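Dihydroorotase (Saccharomyces cerevisiae S288C, PDB 6L0A) catalyses the zinc-dependent, reversible ring closure of N-carbamoyl-L-aspartate to dihydroorotate, the third step of de novo pyrimidine biosynthesis. Local coordinates at residues C23-P28 and I344-F349; Q280-P285 and Q336-G341; V290-N295 and K354-V359. All blocks are in the same frame, centred on the assembly; numbering follows the deposited sequence.

Contact 1. Residues C23-P28 and I344-F349; sequences CELVTP and ISIIPF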
loop_
_atom_site.group_PDB
_atom_site.type_symbol
_atom_site.label_atom_id
_atom_site.label_comp_id
_atom_site.label_asym_id
_atom_site.label_seq_id
_atom_site.Cartn_x
_atom_site.Cartn_y
_atom_site.Cartn_z
ATOM N N CYS C 23 7.918 24.809 9.743
ATOM C CA CYS C 23 8.893 25.495 8.900
ATOM C C CYS C 23 10.141 25.878 9.686
ATOM O O CYS C 23 11.260 25.779 9.174
ATOM C CB CYS C 23 8.254 26.737 8.286
ATOM S SG CYS C 23 9.272 27.586 7.057
ATOM N N GLU C 24 9.965 26.350 10.918
ATOM C CA GLU C 24 11.116 26.687 11.750
ATOM C C GLU C 24 11.962 25.461 12.055
ATOM O O GLU C 24 13.192 25.559 12.149
ATOM C CB GLU C 24 10.637 27.346 13.043
ATOM C CG GLU C 24 9.822 28.604 12.791
ATOM C CD GLU C 24 9.494 29.352 14.065
ATOM O OE1 GLU C 24 9.875 28.873 15.157
ATOM O OE2 GLU C 24 8.854 30.424 13.969
ATOM N N LEU C 25 11.327 24.297 12.200
ATOM C CA LEU C 25 12.081 23.077 12.448
ATOM C C LEU C 25 12.855 22.649 11.210
ATOM O O LEU C 25 14.040 22.321 11.290
ATOM C CB LEU C 25 11.127 21.968 12.906
ATOM C CG LEU C 25 11.638 20.540 13.103
ATOM C CD1 LEU C 25 12.853 20.480 14.021
ATOM C CD2 LEU C 25 10.511 19.682 13.658
ATOM N N VAL C 26 12.205 22.673 10.050
ATOM C CA VAL C 26 12.707 21.939 8.895
ATOM C C VAL C 26 13.625 22.774 8.009
ATOM O O VAL C 26 14.557 22.233 7.418
ATOM C CB VAL C 26 11.510 21.390 8.101
ATOM C CG1 VAL C 26 11.941 20.912 6.722
ATOM C CG2 VAL C 26 10.867 20.257 8.896
ATOM N N THR C 27 13.376 24.072 7.894
ATOM C CA THR C 27 14.166 24.887 6.975
ATOM C C THR C 27 15.656 24.865 7.287
ATOM O O THR C 27 16.452 24.753 6.338
ATOM C CB THR C 27 13.621 26.322 6.952
ATOM O OG1 THR C 27 12.251 26.301 6.543
ATOM C CG2 THR C 27 14.421 27.186 5.962
ATOM N N PRO C 28 16.105 24.921 8.547
ATOM C CA PRO C 28 17.544 24.744 8.808
ATOM C C PRO C 28 18.072 23.378 8.407
ATOM O O PRO C 28 19.277 23.250 8.153
ATOM C CB PRO C 28 17.662 24.969 10.325
ATOM C CG PRO C 28 16.457 25.765 10.701
ATOM C CD PRO C 28 15.364 25.246 9.780
ATOM N N ILE C 344 6.099 19.054 17.887
ATOM C CA ILE C 344 6.300 18.433 16.579
ATOM C C ILE C 344 7.350 17.338 16.687
ATOM O O ILE C 344 8.486 17.596 17.103
ATOM C CB ILE C 344 6.698 19.463 15.511
ATOM C CG1 ILE C 344 5.558 20.462 15.304
ATOM C CG2 ILE C 344 7.052 18.767 14.202
ATOM C CD1 ILE C 344 5.878 21.580 14.306
ATOM N N SER C 345 6.971 16.117 16.296
ATOM C CA SER C 345 7.903 15.022 16.079
ATOM C C SER C 345 7.692 14.472 14.675
ATOM O O SER C 345 6.553 14.224 14.275
ATOM C CB SER C 345 7.703 13.907 17.106
ATOM O OG SER C 345 7.786 14.422 18.421
ATOM N N ILE C 346 8.781 14.284 13.938
ATOM C CA ILE C 346 8.754 13.715 12.595
ATOM C C ILE C 346 9.557 12.429 12.608
ATOM O O ILE C 346 10.657 12.380 13.172
ATOM C CB ILE C 346 9.342 14.682 11.549
ATOM C CG1 ILE C 346 8.593 16.005 11.534
ATOM C CG2 ILE C 346 9.346 14.037 10.157
ATOM C CD1 ILE C 346 9.467 17.137 11.009
ATOM N N ILE C 347 9.032 11.393 11.960
ATOM C CA ILE C 347 9.768 10.151 11.746
ATOM C C ILE C 347 10.573 10.309 10.459
ATOM O O ILE C 347 9.969 10.412 9.376
ATOM C CB ILE C 347 8.829 8.941 11.675
ATOM C CG1 ILE C 347 7.777 9.016 12.789
ATOM C CG2 ILE C 347 9.629 7.666 11.773
ATOM C CD1 ILE C 347 8.376 8.886 14.198
ATOM N N PRO C 348 11.902 10.338 10.521
ATOM C CA PRO C 348 12.700 10.475 9.302
ATOM C C PRO C 348 12.752 9.180 8.507
ATOM O O PRO C 348 12.552 8.076 9.027
ATOM C CB PRO C 348 14.088 10.842 9.837
ATOM C CG PRO C 348 14.144 10.102 11.176
ATOM C CD PRO C 348 12.749 10.209 11.728
ATOM N N PHE C 349 13.032 9.342 7.215
ATOM C CA PHE C 349 13.250 8.204 6.338
ATOM C C PHE C 349 14.359 7.309 6.882
ATOM O O PHE C 349 15.419 7.794 7.296
ATOM C CB PHE C 349 13.609 8.709 4.940
ATOM C CG PHE C 349 13.822 7.632 3.934
ATOM C CD1 PHE C 349 12.848 6.675 3.709
ATOM C CD2 PHE C 349 14.998 7.583 3.201
ATOM C CE1 PHE C 349 13.048 5.687 2.782
ATOM C CE2 PHE C 349 15.202 6.607 2.264
ATOM C CZ PHE C 349 14.228 5.651 2.054
#

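Contact 2. Residues Q280-P285 and Q336-G341; sequences QSFAIP and QVISDG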
loop_
_atom_site.group_PDB
_atom_site.type_symbol
_atom_site.label_atom_id
_atom_site.label_comp_id
_atom_site.label_asym_id
_atom_site.label_seq_id
_atom_site.Cartn_x
_atom_site.Cartn_y
_atom_site.Cartn_z
ATOM N N GLN C 280 14.812 15.395 4.518
ATOM C CA GLN C 280 15.682 16.576 4.435
ATOM C C GLN C 280 16.913 16.440 5.323
ATOM O O GLN C 280 18.024 16.788 4.902
ATOM C CB GLN C 280 14.915 17.836 4.809
ATOM C CG GLN C 280 15.478 19.086 4.153
ATOM C CD GLN C 280 15.150 19.129 2.674
ATOM O OE1 GLN C 280 13.991 19.296 2.300
ATOM N NE2 GLN C 280 16.160 18.939 1.824
ATOM N N SER C 281 16.737 15.936 6.550
ATOM C CA SER C 281 17.817 15.944 7.544
ATOM C C SER C 281 19.043 15.146 7.115
ATOM O O SER C 281 20.140 15.383 7.643
ATOM C CB SER C 281 17.307 15.406 8.886
ATOM O OG SER C 281 16.486 16.351 9.563
ATOM N N PHE C 282 18.903 14.199 6.189
ATOM C CA PHE C 282 20.042 13.400 5.757
ATOM C C PHE C 282 20.049 13.244 4.251
ATOM O O PHE C 282 20.524 12.233 3.731
ATOM C CB PHE C 282 20.047 12.033 6.455
ATOM C CG PHE C 282 20.070 12.143 7.948
ATOM C CD1 PHE C 282 21.275 12.265 8.625
ATOM C CD2 PHE C 282 18.895 12.172 8.677
ATOM C CE1 PHE C 282 21.303 12.389 10.001
ATOM C CE2 PHE C 282 18.916 12.304 10.052
ATOM C CZ PHE C 282 20.124 12.413 10.713
ATOM N N ALA C 283 19.545 14.262 3.542
ATOM C CA ALA C 283 19.274 14.153 2.114
ATOM C C ALA C 283 20.479 13.631 1.337
ATOM O O ALA C 283 20.398 12.604 0.660
ATOM C CB ALA C 283 18.822 15.518 1.584
ATOM N N ILE C 284 21.613 14.320 1.416
ATOM C CA ILE C 284 22.743 13.904 0.592
ATOM C C ILE C 284 23.322 12.574 1.076
ATOM O O ILE C 284 23.620 11.710 0.238
ATOM C CB ILE C 284 23.819 15.002 0.530
ATOM C CG1 ILE C 284 23.220 16.275 -0.077
ATOM C CG2 ILE C 284 24.985 14.529 -0.324
ATOM C CD1 ILE C 284 22.787 16.102 -1.527
ATOM N N PRO C 285 23.506 12.352 2.386
ATOM C CA PRO C 285 23.916 11.004 2.840
ATOM C C PRO C 285 23.041 9.859 2.330
ATOM O O PRO C 285 23.588 8.792 2.020
ATOM C CB PRO C 285 23.860 11.125 4.366
ATOM C CG PRO C 285 24.143 12.569 4.635
ATOM C CD PRO C 285 23.486 13.318 3.505
ATOM N N GLN C 336 15.612 7.973 15.631
ATOM C CA GLN C 336 14.255 7.443 15.551
ATOM C C GLN C 336 13.236 8.536 15.281
ATOM O O GLN C 336 12.219 8.282 14.624
ATOM C CB GLN C 336 13.885 6.716 16.851
ATOM C CG GLN C 336 14.708 5.467 17.125
ATOM C CD GLN C 336 14.467 4.376 16.103
ATOM O OE1 GLN C 336 13.407 4.316 15.477
ATOM N NE2 GLN C 336 15.447 3.492 15.939
ATOM N N VAL C 337 13.482 9.746 15.787
ATOM C CA VAL C 337 12.554 10.864 15.681
ATOM C C VAL C 337 13.356 12.130 15.399
ATOM O O VAL C 337 14.517 12.252 15.800
ATOM C CB VAL C 337 11.708 11.009 16.969
ATOM C CG1 VAL C 337 10.680 12.109 16.835
ATOM C CG2 VAL C 337 11.018 9.695 17.317
ATOM N N ILE C 338 12.738 13.065 14.676
ATOM C CA ILE C 338 13.235 14.428 14.524
ATOM C C ILE C 338 12.204 15.340 15.175
ATOM O O ILE C 338 11.031 15.333 14.783
ATOM C CB ILE C 338 13.452 14.808 13.049
ATOM C CG1 ILE C 338 14.250 13.729 12.313
ATOM C CG2 ILE C 338 14.152 16.156 12.928
ATOM C CD1 ILE C 338 15.729 13.741 12.614
ATOM N N SER C 339 12.633 16.124 16.165
ATOM C CA SER C 339 11.704 16.889 16.980
ATOM C C SER C 339 12.231 18.296 17.214
ATOM O O SER C 339 13.443 18.530 17.211
ATOM C CB SER C 339 11.460 16.204 18.333
ATOM O OG SER C 339 10.468 16.890 19.071
ATOM N N ASP C 340 11.302 19.229 17.425
ATOM C CA ASP C 340 11.629 20.587 17.829
ATOM C C ASP C 340 11.550 20.784 19.337
ATOM O O ASP C 340 11.717 21.909 19.812
ATOM C CB ASP C 340 10.715 21.599 17.121
ATOM C CG ASP C 340 9.254 21.505 17.561
ATOM O OD1 ASP C 340 8.883 20.572 18.314
ATOM O OD2 ASP C 340 8.464 22.376 17.135
ATOM N N GLY C 341 11.296 19.722 20.098
ATOM C CA GLY C 341 11.163 19.833 21.536
ATOM C C GLY C 341 9.878 20.464 22.018
ATOM O O GLY C 341 9.682 20.577 23.234
#

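Contact 3. Residues V290-N295 and K354-V359; sequences VFEEQN and KLSWSV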
loop_
_atom_site.group_PDB
_atom_site.type_symbol
_atom_site.label_atom_id
_atom_site.label_comp_id
_atom_site.label_asym_id
_atom_site.label_seq_id
_atom_site.Cartn_x
_atom_site.Cartn_y
_atom_site.Cartn_z
ATOM N N VAL C 290 23.247 5.159 -1.991
ATOM C CA VAL C 290 22.882 4.488 -3.234
ATOM C C VAL C 290 24.052 4.477 -4.206
ATOM O O VAL C 290 24.361 3.448 -4.821
ATOM C CB VAL C 290 21.649 5.165 -3.854
ATOM C CG1 VAL C 290 21.304 4.517 -5.198
ATOM C CG2 VAL C 290 20.493 5.099 -2.873
ATOM N N PHE C 291 24.714 5.624 -4.371
ATOM C CA PHE C 291 25.796 5.695 -5.344
ATOM C C PHE C 291 26.987 4.840 -4.918
ATOM O O PHE C 291 27.664 4.257 -5.769
ATOM C CB PHE C 291 26.210 7.150 -5.552
ATOM C CG PHE C 291 25.306 7.909 -6.499
ATOM C CD1 PHE C 291 24.008 8.239 -6.131
ATOM C CD2 PHE C 291 25.759 8.293 -7.751
ATOM C CE1 PHE C 291 23.181 8.946 -6.994
ATOM C CE2 PHE C 291 24.937 8.995 -8.626
ATOM C CZ PHE C 291 23.639 9.322 -8.239
ATOM N N GLU C 292 27.228 4.723 -3.616
ATOM C CA GLU C 292 28.271 3.821 -3.136
ATOM C C GLU C 292 27.921 2.372 -3.444
ATOM O O GLU C 292 28.727 1.630 -4.021
ATOM C CB GLU C 292 28.477 4.012 -1.636
ATOM C CG GLU C 292 29.329 2.915 -1.013
ATOM C CD GLU C 292 30.153 3.410 0.146
ATOM O OE1 GLU C 292 29.557 3.865 1.145
ATOM O OE2 GLU C 292 31.399 3.348 0.055
ATOM N N GLU C 293 26.707 1.954 -3.076
ATOM C CA GLU C 293 26.288 0.583 -3.334
ATOM C C GLU C 293 26.287 0.269 -4.826
ATOM O O GLU C 293 26.516 -0.884 -5.219
ATOM C CB GLU C 293 24.910 0.341 -2.704
ATOM C CG GLU C 293 24.919 0.445 -1.168
ATOM C CD GLU C 293 23.538 0.327 -0.538
ATOM O OE1 GLU C 293 22.549 0.218 -1.290
ATOM O OE2 GLU C 293 23.441 0.363 0.715
ATOM N N GLN C 294 26.074 1.271 -5.675
ATOM C CA GLN C 294 26.083 1.062 -7.115
ATOM C C GLN C 294 27.461 1.229 -7.736
ATOM O O GLN C 294 27.590 1.089 -8.959
ATOM C CB GLN C 294 25.107 2.021 -7.808
ATOM C CG GLN C 294 23.655 1.802 -7.414
ATOM C CD GLN C 294 23.227 0.361 -7.563
ATOM O OE1 GLN C 294 23.300 -0.209 -8.654
ATOM N NE2 GLN C 294 22.774 -0.238 -6.471
ATOM N N ASN C 295 28.480 1.530 -6.936
ATOM C CA ASN C 295 29.835 1.730 -7.448
ATOM C C ASN C 295 29.857 2.827 -8.499
ATOM O O ASN C 295 30.458 2.699 -9.567
ATOM C CB ASN C 295 30.410 0.427 -7.988
ATOM C CG ASN C 295 30.488 -0.606 -6.937
ATOM O OD1 ASN C 295 30.199 -1.782 -7.163
ATOM N ND2 ASN C 295 30.850 -0.182 -5.732
ATOM N N LYS C 354 21.809 2.614 9.425
ATOM C CA LYS C 354 23.168 3.109 9.250
ATOM C C LYS C 354 23.326 3.773 7.890
ATOM O O LYS C 354 22.757 3.316 6.895
ATOM C CB LYS C 354 24.179 1.965 9.356
ATOM C CG LYS C 354 24.632 1.618 10.753
ATOM C CD LYS C 354 25.678 0.512 10.698
ATOM C CE LYS C 354 25.303 -0.649 11.605
ATOM N NZ LYS C 354 24.175 -1.449 11.048
ATOM N N LEU C 355 24.120 4.844 7.857
ATOM C CA LEU C 355 24.547 5.495 6.624
ATOM C C LEU C 355 26.069 5.551 6.616
ATOM O O LEU C 355 26.680 5.896 7.629
ATOM C CB LEU C 355 23.957 6.906 6.506
ATOM C CG LEU C 355 22.443 7.010 6.291
ATOM C CD1 LEU C 355 22.021 8.461 6.212
ATOM C CD2 LEU C 355 22.062 6.277 5.026
ATOM N N SER C 356 26.675 5.207 5.478
ATOM C CA SER C 356 28.133 5.136 5.396
ATOM C C SER C 356 28.799 6.508 5.339
ATOM O O SER C 356 30.001 6.609 5.618
ATOM C CB SER C 356 28.554 4.323 4.165
ATOM O OG SER C 356 28.372 2.930 4.370
ATOM N N TRP C 357 28.058 7.558 4.990
ATOM C CA TRP C 357 28.627 8.877 4.760
ATOM C C TRP C 357 27.972 9.929 5.644
ATOM O O TRP C 357 26.842 9.772 6.111
ATOM C CB TRP C 357 28.469 9.294 3.301
ATOM C CG TRP C 357 29.141 8.390 2.352
ATOM C CD1 TRP C 357 28.645 7.236 1.834
ATOM C CD2 TRP C 357 30.444 8.561 1.793
ATOM N NE1 TRP C 357 29.556 6.675 0.977
ATOM C CE2 TRP C 357 30.672 7.470 0.935
ATOM C CE3 TRP C 357 31.441 9.532 1.934
ATOM C CZ2 TRP C 357 31.862 7.317 0.222
ATOM C CZ3 TRP C 357 32.619 9.382 1.223
ATOM C CH2 TRP C 357 32.818 8.287 0.377
ATOM N N SER C 358 28.707 11.017 5.857
ATOM C CA SER C 358 28.229 12.198 6.558
ATOM C C SER C 358 28.524 13.407 5.677
ATOM O O SER C 358 29.240 13.302 4.678
ATOM C CB SER C 358 28.891 12.347 7.937
ATOM O OG SER C 358 28.833 11.127 8.665
ATOM N N VAL C 359 27.973 14.563 6.036
ATOM C CA VAL C 359 28.148 15.763 5.221
ATOM C C VAL C 359 28.483 16.942 6.125
ATOM O O VAL C 359 27.930 17.082 7.221
ATOM C CB VAL C 359 26.903 16.058 4.345
ATOM C CG1 VAL C 359 25.699 16.429 5.196
ATOM C CG2 VAL C 359 27.205 17.162 3.323
#

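Contact 1. Residues C23-P28 and I344-F349
L25 and I346 meet tip to tip: the CD2 methyl of the leucine, on helix 20-32, stands 3.8 Å from CD1 of the isoleucine, on strand 345-346. In L25, CG anti to the backbone N (chi1 174°) points the branched end toward I344 and I346, within reach of both. The same CD2 also lies 3.6 Å from CG2 of I344, but here the two side chains run past each other in opposite directions, so that methyl touches methyl alongside. One leucine methyl therefore bridges two isoleucines that both point toward the helix, with S345 between them turned away. V26 adds a third, looser touch. Its chain crosses that of I346 at about a right angle, and its CG2 comes to 4.0 Å from CD1 of I346, the methyl already met by L25. The side chain of V26 is about 7 Å from that of the zinc ligand H16. The contact is wholly apolar and largely buried, held by shape and by exclusion of water. One turn of the helix is pinned separately, by OG1 of T27 donating to the carbonyl O of C23 at 2.9 Å. M22, a turn before V26, also packs on I344 and I346, while C23 and T27 turn to L61 and L64 of helix 51-64. Helix 20-32 is thus sandwiched between helix 51-64 and the two-stranded antiparallel sheet of 338-339 and 345-346.

Contact 2. Residues Q280-P285 and Q336-G341
I338, on strand 338-339, sends its side chain toward S281 and F282, its CD1 near both, just ahead of helix 283-293. Both touches are loose. The buried and somewhat closer part is at S281, where OG lies 4.1 Å from CD1 of I338 and equally far from its CG2, so the hydroxyl faces two methyl branches. Both chi angles of I338 matter: CG1 is anti to the carbonyl carbon (chi1 -49°), and a further turn at chi2 (-77°) brings CD1 round toward the phenyl ring. There CE2 of F282 is 4.3 Å from CD1 of I338, and the methyl sits at the ring edge, near its plane, rather than over a face; the F282 side chain also packs on I334, P335 and Q332. Beyond I338, by contrast, the strand runs out to solvent, where S339 and G341 are exposed and an ST turn closes the end, G341 N donating to OG of S339 at 3.1 Å and 164°. Buried S281 is satisfied elsewhere: its polar partner is the OH of Y278, hydrogen-bonded to OG, which probably helps to set the serine's rotation. I338 offers it only apolar surface, and their contact is accordingly one of shape and dispersion.

Contact 3. Residues V290-N295 and K354-V359
E292 has CG anti to the backbone N (chi1 168°) and is bent at chi2, which swings its carboxylate from the last turn of helix 283-293 across to the indole N-H of W357. The helix here packs against the break between 354-355 and 358-359 in strand 354-362, part of the antiparallel sheet beside the TIM barrel of this amidohydrolase-superfamily enzyme. NE1 of W357 donates to OE1 of E292 at 2.8 Å, but the N-H...O angle of 129° makes the bond weak. Carboxylate and ring cross obliquely, their planes 40° apart. OE1 also lies 3.2 Å from CB of S356, so this oxygen touches both the indole N-H and the serine CB. The other oxygen, OE2, is engaged in a salt bridge with K329, which makes the glutamate a link between a lysine and an indole and probably favours its charged form. Shortening this side chain to an alanine is likely to cost K329 this salt-bridge mate and the indole N-H its weak acceptor. The ring itself is buried against A288, L297 and L327, and Q289 of the same helix holds the backbone N of S356. At the helix end, N295 takes positive phi in a Schellman motif, and its backbone N donates to the carbonyl O of E292 at 2.9 Å.

In the fold
Contacts 1 and 2 are close neighbours, their centres about 6 Å apart, because strands 345-346 and 338-339 pair in one two-stranded antiparallel sheet. Contact 3 lies farther off, its centre about 17 Å from that of contact 2 and 23 Å from that of contact 1. Contacts 2 and 3 share helix 283-293, contact 2 at its N-cap and just before, contact 3 near its C-terminal end, and P285 and F282 also pack on L355. Along the chain, contact 2 falls within the span of contact 1, whereas contact 3 alternates with each of the others. The C-terminal strands are thereby tied back to helix 20-32, whose V26 comes near the zinc ligand H16, and to helix 283-293.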